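Local coordinates for protein HMG-CoA Lyase (Bacillus subtilis subsp. subtilis, PDB 1YDO) that belongs to the HMG-CoA lyase family of TIM-barrel proteins, in which a ring of parallel strands is surrounded by helices, at residues I45-F50 with D64-I69; Q36-G41 with D70-V75; S49-K54 with A78-N83. All coordinates share one frame; numbering follows the deposited sequence.

Contact 1. Residues I45-F50 with D64-I69; sequences IEITSF and DVAKGI
Ile-47 and Ala-66 mark the closest backbone approach, their CA atoms 6.7 Å apart, as the later half of strand 44-49 lies against helix 62-68. Strand and helix are the first two elements of a beta-alpha-beta unit of the TIM barrel, completed by strand 76-80. Ile-47 takes helical backbone angles within the strand (phi -57°, psi -33°), which probably explains why two successive residues, Ile-47 and Thr-48, both point CB toward the helix.

The reach of Ile-47 is divided between its branches. Its CD1 goes straight to the helix backbone, 3.6 Å from the CA of Ala-66 and also touching that residue's methyl. Its CG2 meets CD1 of Ile-69 at 4.1 Å, the two isoleucine side chains crossing at about a right angle. Ile-34 of helix 27-38 packs on Ile-47, Val-65 and Ile-69, closing this apolar cluster from a second helix.

One residue along, Thr-48 and Val-65 pass alongside one another, running opposite ways. Thr-48 CB and CG2 both lie 3.9 Å from Val-65 CG1; with OG1 anti to the backbone N (chi1 180°), it is the methyl branch that turns to the valine. On the helix, Val-65 O receives both Gly-68 N and Ile-69 N. The methyl of Ala-66 has a second neighbour: it sits near the ring plane of Phe-50, at the edge, with CB 4.0 Å from CZ.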
# COMPACT_ATOMS: atom_id res chain seq x y z
N ILE A 45 -19.80 -0.23 -12.70
CA ILE A 45 -18.67 -0.31 -13.62
C ILE A 45 -18.68 0.78 -14.68
O ILE A 45 -19.61 0.83 -15.48
CB ILE A 45 -18.68 -1.62 -14.38
CG1 ILE A 45 -18.74 -2.80 -13.42
CG2 ILE A 45 -17.46 -1.70 -15.26
CD1 ILE A 45 -18.70 -4.13 -14.14
N GLU A 46 -17.67 1.65 -14.71
CA GLU A 46 -17.64 2.65 -15.77
C GLU A 46 -17.12 1.96 -17.02
O GLU A 46 -15.92 1.90 -17.23
CB GLU A 46 -16.71 3.78 -15.43
CG GLU A 46 -17.19 4.65 -14.33
CD GLU A 46 -16.47 5.99 -14.29
OE1 GLU A 46 -16.68 6.76 -13.33
OE2 GLU A 46 -15.69 6.27 -15.23
N ILE A 47 -18.02 1.46 -17.86
CA ILE A 47 -17.61 0.75 -19.06
C ILE A 47 -16.73 1.55 -20.01
O ILE A 47 -15.86 0.99 -20.67
CB ILE A 47 -18.82 0.26 -19.84
CG1 ILE A 47 -19.70 1.44 -20.23
CG2 ILE A 47 -19.61 -0.72 -18.99
CD1 ILE A 47 -20.85 1.07 -21.13
N THR A 48 -16.95 2.86 -20.10
CA THR A 48 -16.15 3.68 -21.02
C THR A 48 -16.37 5.17 -20.83
O THR A 48 -17.11 5.60 -19.95
CB THR A 48 -16.50 3.37 -22.46
OG1 THR A 48 -15.71 4.18 -23.34
CG2 THR A 48 -17.98 3.66 -22.71
N SER A 49 -15.72 5.96 -21.70
CA SER A 49 -15.83 7.41 -21.67
C SER A 49 -16.31 7.93 -23.02
O SER A 49 -15.86 7.46 -24.07
CB SER A 49 -14.47 8.05 -21.35
OG SER A 49 -14.45 9.42 -21.71
N PHE A 50 -17.22 8.89 -22.99
CA PHE A 50 -17.74 9.46 -24.22
C PHE A 50 -17.11 10.80 -24.56
O PHE A 50 -17.76 11.68 -25.12
CB PHE A 50 -19.26 9.59 -24.16
CG PHE A 50 -19.97 8.29 -24.29
CD1 PHE A 50 -20.33 7.56 -23.17
CD2 PHE A 50 -20.21 7.75 -25.54
CE1 PHE A 50 -20.93 6.31 -23.29
CE2 PHE A 50 -20.80 6.49 -25.67
CZ PHE A 50 -21.16 5.77 -24.55
N ASP A 64 -19.43 1.50 -29.26
CA ASP A 64 -19.43 0.10 -29.64
C ASP A 64 -19.41 -0.82 -28.41
O ASP A 64 -20.18 -1.79 -28.32
CB ASP A 64 -18.22 -0.22 -30.53
CG ASP A 64 -18.32 0.41 -31.91
OD1 ASP A 64 -19.27 0.10 -32.66
OD2 ASP A 64 -17.44 1.23 -32.26
N VAL A 65 -18.55 -0.50 -27.45
CA VAL A 65 -18.45 -1.31 -26.24
C VAL A 65 -19.70 -1.15 -25.40
O VAL A 65 -20.15 -2.11 -24.77
CB VAL A 65 -17.20 -0.93 -25.38
CG1 VAL A 65 -17.26 0.53 -24.97
CG2 VAL A 65 -17.12 -1.82 -24.15
N ALA A 66 -20.26 0.04 -25.39
CA ALA A 66 -21.45 0.31 -24.59
C ALA A 66 -22.63 -0.56 -25.00
O ALA A 66 -23.56 -0.75 -24.21
CB ALA A 66 -21.82 1.80 -24.69
N LYS A 67 -22.59 -1.09 -26.22
CA LYS A 67 -23.66 -1.94 -26.74
C LYS A 67 -23.23 -3.39 -26.84
O LYS A 67 -24.05 -4.26 -27.12
CB LYS A 67 -24.10 -1.46 -28.13
CG LYS A 67 -24.78 -0.10 -28.13
CD LYS A 67 -25.08 0.37 -29.54
CE LYS A 67 -25.80 1.71 -29.54
NZ LYS A 67 -26.00 2.24 -30.93
N GLY A 68 -21.95 -3.64 -26.59
CA GLY A 68 -21.45 -5.01 -26.66
C GLY A 68 -21.49 -5.79 -25.36
O GLY A 68 -21.71 -7.01 -25.38
N ILE A 69 -21.28 -5.11 -24.24
CA ILE A 69 -21.27 -5.76 -22.93
C ILE A 69 -22.52 -6.59 -22.67
O ILE A 69 -23.57 -6.38 -23.28
CB ILE A 69 -21.16 -4.73 -21.80
CG1 ILE A 69 -22.42 -3.87 -21.75
CG2 ILE A 69 -19.92 -3.87 -21.99
CD1 ILE A 69 -22.58 -3.08 -20.46

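Contact 2. Residues Q36-G41 with D70-V75; sequences QLSRTG and DREKGV
Asp-70 starts the segment by reaching across to Arg-39, the first residue to leave helical angles after helix 27-38. Its OD1 takes a hydrogen bond from Arg-39 NH1, a salt bridge whose modelled length, 2.5 Å from Asp-70 OD1 to Arg-39 NH1, is too short to be taken literally. The oxygen sits at the edge of the guanidinium, near its plane; the carboxylate itself is turned 61° from that plane. Arg-71 points its CB the other way, and its side chain packs on Ile-47 of strand 44-49.

Glu-72 lies closest to the helix, its CA 6.1 Å from that of Ser-38. Its CG rests on Ser-38 CB at 3.4 Å, and a bend at chi2 (-85°) turns the carboxylate back toward Arg-39. There OE1 accepts a second, weak bond from NH1 at 3.1 Å, with the two planar groups nearly perpendicular, at 86°. Within the TIM barrel this is where the loop from helix 62-68 to strand 76-80 passes the end of the preceding helix. Tyr-77 ties the two together, its OH hydrogen-bonded to both Ser-38 OG and Glu-72 N.

Lys-73 extends the charged network to four residues, as its NZ forms a salt bridge with Glu-72 OE2, again modelled too short for its length to be trusted. A type II beta turn from Glu-72 to Val-75 follows. At its end Val-75 faces the helix again, CG2 lying 4.0 Å from Ser-38 O.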
# COMPACT_ATOMS: atom_id res chain seq x y z
N GLN A 36 -16.56 -10.35 -17.78
CA GLN A 36 -16.06 -11.02 -16.59
C GLN A 36 -16.40 -10.14 -15.39
O GLN A 36 -17.02 -10.58 -14.42
CB GLN A 36 -14.55 -11.19 -16.70
CG GLN A 36 -14.11 -11.88 -17.98
CD GLN A 36 -12.60 -12.00 -18.08
OE1 GLN A 36 -11.92 -12.27 -17.08
NE2 GLN A 36 -12.06 -11.84 -19.29
N LEU A 37 -15.99 -8.88 -15.46
CA LEU A 37 -16.25 -7.95 -14.39
C LEU A 37 -17.72 -7.94 -13.96
O LEU A 37 -18.02 -8.07 -12.78
CB LEU A 37 -15.81 -6.56 -14.80
CG LEU A 37 -14.40 -6.13 -14.39
CD1 LEU A 37 -13.42 -7.28 -14.44
CD2 LEU A 37 -13.99 -5.02 -15.30
N SER A 38 -18.63 -7.79 -14.93
CA SER A 38 -20.07 -7.76 -14.66
C SER A 38 -20.48 -8.90 -13.74
O SER A 38 -21.24 -8.70 -12.80
CB SER A 38 -20.87 -7.87 -15.95
OG SER A 38 -20.59 -6.80 -16.83
N ARG A 39 -20.00 -10.10 -14.01
CA ARG A 39 -20.36 -11.22 -13.16
C ARG A 39 -19.25 -11.53 -12.18
O ARG A 39 -18.82 -12.67 -12.03
CB ARG A 39 -20.70 -12.46 -14.01
CG ARG A 39 -19.58 -12.98 -14.89
CD ARG A 39 -20.10 -14.14 -15.75
NE ARG A 39 -21.08 -13.71 -16.75
CZ ARG A 39 -20.77 -13.19 -17.94
NH1 ARG A 39 -21.74 -12.82 -18.77
NH2 ARG A 39 -19.50 -13.07 -18.31
N THR A 40 -18.80 -10.50 -11.49
CA THR A 40 -17.74 -10.64 -10.52
C THR A 40 -18.28 -10.35 -9.12
O THR A 40 -17.76 -10.84 -8.11
CB THR A 40 -16.60 -9.67 -10.86
OG1 THR A 40 -15.38 -10.18 -10.32
CG2 THR A 40 -16.88 -8.30 -10.27
N GLY A 41 -19.35 -9.58 -9.07
CA GLY A 41 -19.94 -9.24 -7.79
C GLY A 41 -20.03 -7.74 -7.69
O GLY A 41 -20.84 -7.20 -6.95
N ASP A 70 -22.40 -7.55 -21.75
CA ASP A 70 -23.52 -8.41 -21.40
C ASP A 70 -24.59 -7.66 -20.61
O ASP A 70 -25.78 -7.89 -20.79
CB ASP A 70 -23.04 -9.60 -20.58
CG ASP A 70 -22.43 -10.67 -21.43
OD1 ASP A 70 -21.71 -11.52 -20.87
OD2 ASP A 70 -22.69 -10.66 -22.66
N ARG A 71 -24.16 -6.76 -19.73
CA ARG A 71 -25.09 -5.98 -18.94
C ARG A 71 -25.92 -6.88 -18.00
O ARG A 71 -26.98 -7.37 -18.37
CB ARG A 71 -26.01 -5.18 -19.87
CG ARG A 71 -26.68 -4.03 -19.18
CD ARG A 71 -26.92 -2.86 -20.10
NE ARG A 71 -25.69 -2.32 -20.69
CZ ARG A 71 -25.57 -1.07 -21.12
NH1 ARG A 71 -24.44 -0.64 -21.65
NH2 ARG A 71 -26.59 -0.23 -21.00
N GLU A 72 -25.40 -7.09 -16.80
CA GLU A 72 -26.04 -7.92 -15.79
C GLU A 72 -26.96 -7.11 -14.91
O GLU A 72 -26.84 -5.88 -14.82
CB GLU A 72 -24.97 -8.57 -14.91
CG GLU A 72 -23.90 -9.31 -15.70
CD GLU A 72 -24.30 -10.73 -16.05
OE1 GLU A 72 -23.76 -11.28 -17.05
OE2 GLU A 72 -25.15 -11.30 -15.32
N LYS A 73 -27.87 -7.81 -14.24
CA LYS A 73 -28.83 -7.17 -13.35
C LYS A 73 -28.21 -6.81 -12.00
O LYS A 73 -27.37 -7.54 -11.47
CB LYS A 73 -30.05 -8.08 -13.16
CG LYS A 73 -29.79 -9.55 -13.46
CD LYS A 73 -28.72 -10.12 -12.55
CE LYS A 73 -28.09 -11.36 -13.16
NZ LYS A 73 -27.45 -11.04 -14.46
N GLY A 74 -28.63 -5.68 -11.46
CA GLY A 74 -28.11 -5.22 -10.20
C GLY A 74 -26.79 -4.52 -10.40
O GLY A 74 -26.16 -4.07 -9.44
N VAL A 75 -26.37 -4.41 -11.66
CA VAL A 75 -25.11 -3.76 -11.99
C VAL A 75 -25.39 -2.41 -12.59
O VAL A 75 -26.23 -2.27 -13.46
CB VAL A 75 -24.32 -4.57 -13.01
CG1 VAL A 75 -22.97 -3.91 -13.25
CG2 VAL A 75 -24.13 -5.99 -12.51

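Contact 3. Residues S49-K54 with A78-N83; sequences SFVHPK and AALVPN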
# COMPACT_ATOMS: atom_id res chain seq x y z
N SER A 49 -15.72 5.96 -21.70
CA SER A 49 -15.83 7.41 -21.67
C SER A 49 -16.31 7.93 -23.02
O SER A 49 -15.86 7.46 -24.07
CB SER A 49 -14.47 8.05 -21.35
OG SER A 49 -14.45 9.42 -21.71
N PHE A 50 -17.22 8.89 -22.99
CA PHE A 50 -17.74 9.46 -24.22
C PHE A 50 -17.11 10.80 -24.56
O PHE A 50 -17.76 11.68 -25.12
CB PHE A 50 -19.26 9.59 -24.16
CG PHE A 50 -19.97 8.29 -24.29
CD1 PHE A 50 -20.33 7.56 -23.17
CD2 PHE A 50 -20.21 7.75 -25.54
CE1 PHE A 50 -20.93 6.31 -23.29
CE2 PHE A 50 -20.80 6.49 -25.67
CZ PHE A 50 -21.16 5.77 -24.55
N VAL A 51 -15.85 10.95 -24.20
CA VAL A 51 -15.14 12.17 -24.54
C VAL A 51 -14.78 11.98 -26.02
O VAL A 51 -14.63 10.84 -26.46
CB VAL A 51 -13.85 12.28 -23.72
CG1 VAL A 51 -13.05 13.51 -24.16
CG2 VAL A 51 -14.18 12.35 -22.26
N HIS A 52 -14.66 13.06 -26.79
CA HIS A 52 -14.32 12.93 -28.20
C HIS A 52 -13.10 12.03 -28.42
O HIS A 52 -12.02 12.29 -27.88
CB HIS A 52 -14.03 14.31 -28.82
CG HIS A 52 -14.01 14.29 -30.32
ND1 HIS A 52 -13.16 13.47 -31.04
CD2 HIS A 52 -14.77 14.94 -31.23
CE1 HIS A 52 -13.41 13.62 -32.33
NE2 HIS A 52 -14.37 14.51 -32.47
N PRO A 53 -13.25 10.96 -29.24
CA PRO A 53 -12.18 10.01 -29.53
C PRO A 53 -10.80 10.61 -29.84
O PRO A 53 -9.78 9.94 -29.70
CB PRO A 53 -12.74 9.22 -30.71
CG PRO A 53 -14.21 9.23 -30.45
CD PRO A 53 -14.44 10.67 -30.05
N LYS A 54 -10.79 11.87 -30.26
CA LYS A 54 -9.55 12.57 -30.59
C LYS A 54 -8.62 12.68 -29.38
O LYS A 54 -7.40 12.59 -29.51
CB LYS A 54 -9.85 13.98 -31.13
CG LYS A 54 -9.81 14.12 -32.65
CD LYS A 54 -10.13 15.55 -33.11
CE LYS A 54 -10.07 15.69 -34.65
NZ LYS A 54 -10.47 17.05 -35.15
N ALA A 78 -21.89 2.75 -15.87
CA ALA A 78 -21.72 4.19 -16.03
C ALA A 78 -20.66 4.53 -17.06
O ALA A 78 -19.84 3.69 -17.43
CB ALA A 78 -21.37 4.83 -14.68
N ALA A 79 -20.68 5.77 -17.52
CA ALA A 79 -19.70 6.23 -18.49
C ALA A 79 -19.39 7.69 -18.23
O ALA A 79 -20.20 8.43 -17.67
CB ALA A 79 -20.25 6.07 -19.87
N LEU A 80 -18.20 8.10 -18.61
CA LEU A 80 -17.82 9.47 -18.40
C LEU A 80 -18.52 10.31 -19.47
O LEU A 80 -18.50 9.96 -20.64
CB LEU A 80 -16.32 9.62 -18.55
CG LEU A 80 -15.76 10.84 -17.81
CD1 LEU A 80 -15.88 10.62 -16.32
CD2 LEU A 80 -14.33 11.04 -18.20
N VAL A 81 -19.15 11.42 -19.07
CA VAL A 81 -19.82 12.28 -20.04
C VAL A 81 -19.28 13.69 -19.95
O VAL A 81 -19.49 14.39 -18.97
CB VAL A 81 -21.33 12.30 -19.81
CG1 VAL A 81 -22.02 13.24 -20.82
CG2 VAL A 81 -21.88 10.90 -19.94
N PRO A 82 -18.60 14.14 -21.01
CA PRO A 82 -18.01 15.48 -21.07
C PRO A 82 -18.98 16.63 -21.22
O PRO A 82 -18.75 17.71 -20.68
CB PRO A 82 -17.07 15.37 -22.25
CG PRO A 82 -17.89 14.53 -23.20
CD PRO A 82 -18.44 13.45 -22.30
N ASN A 83 -20.07 16.40 -21.95
CA ASN A 83 -21.08 17.44 -22.18
C ASN A 83 -22.32 16.90 -22.88
O ASN A 83 -22.40 15.71 -23.19
CB ASN A 83 -20.45 18.58 -23.00
CG ASN A 83 -19.58 18.06 -24.14
OD1 ASN A 83 -18.47 18.56 -24.36
ND2 ASN A 83 -20.08 17.06 -24.87
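Phe-50 presents the edge of its ring to strand 76-80. Ala-79 CB sits at that edge, 3.5 Å from CE1, and Leu-80 O lies in the ring plane beside it. The same oxygen accepts the Phe-50 N-H in a nearly straight bond (2.9 Å from N to O, 168° at the hydrogen). With CG beside the backbone N (chi1 -74°), the ring stays close to the acceptor of that bond. Ala-62 and Ile-63 of helix 62-68 and Ala-90 of helix 84-93 also touch the ring.

Ser-49 and Leu-80 pair as a parallel bridge and lie together on one face of the sheet, with OG 3.7 Å from Leu-80 CB. That hydroxyl also accepts from Val-51 N at 3.2 Å, an ST turn that bends the chain as it leaves the strand. From the other segment, just beyond strand 76-80, Pro-82 puts its CD 3.4 Å from Phe-50 O, while its ring crosses the Val-51 side chain at a slant, Pro-82 CB 4.2 Å from Val-51 CG2.

Adjacent parallel strands running out together into their beta-alpha loops are typical of the C-terminal rim of a TIM barrel.

Overall arrangement
Contact 1 lies on the same side of the chain's centre as each of the other two. Along the chain the segments follow the order 36-41, 45-50 overlapping 49-54, 64-69, 70-75 and 78-83, with contact 1 nested inside the loop closed by contact 2. Contacts 1 and 3 share Ser-49 and Phe-50; their centres are about 10 Å apart, and both reach the sheet, in which strands 44-49 and 76-80 are neighbours. Contact 2 is about 13 Å from the centre of contact 1 and about 21 Å from that of contact 3. Helix 62-68 thus packs on the strand before it, while the ends of its beta-alpha-beta unit are tied separately: contact 2 where strand 76-80 begins, contact 3 where it finishes.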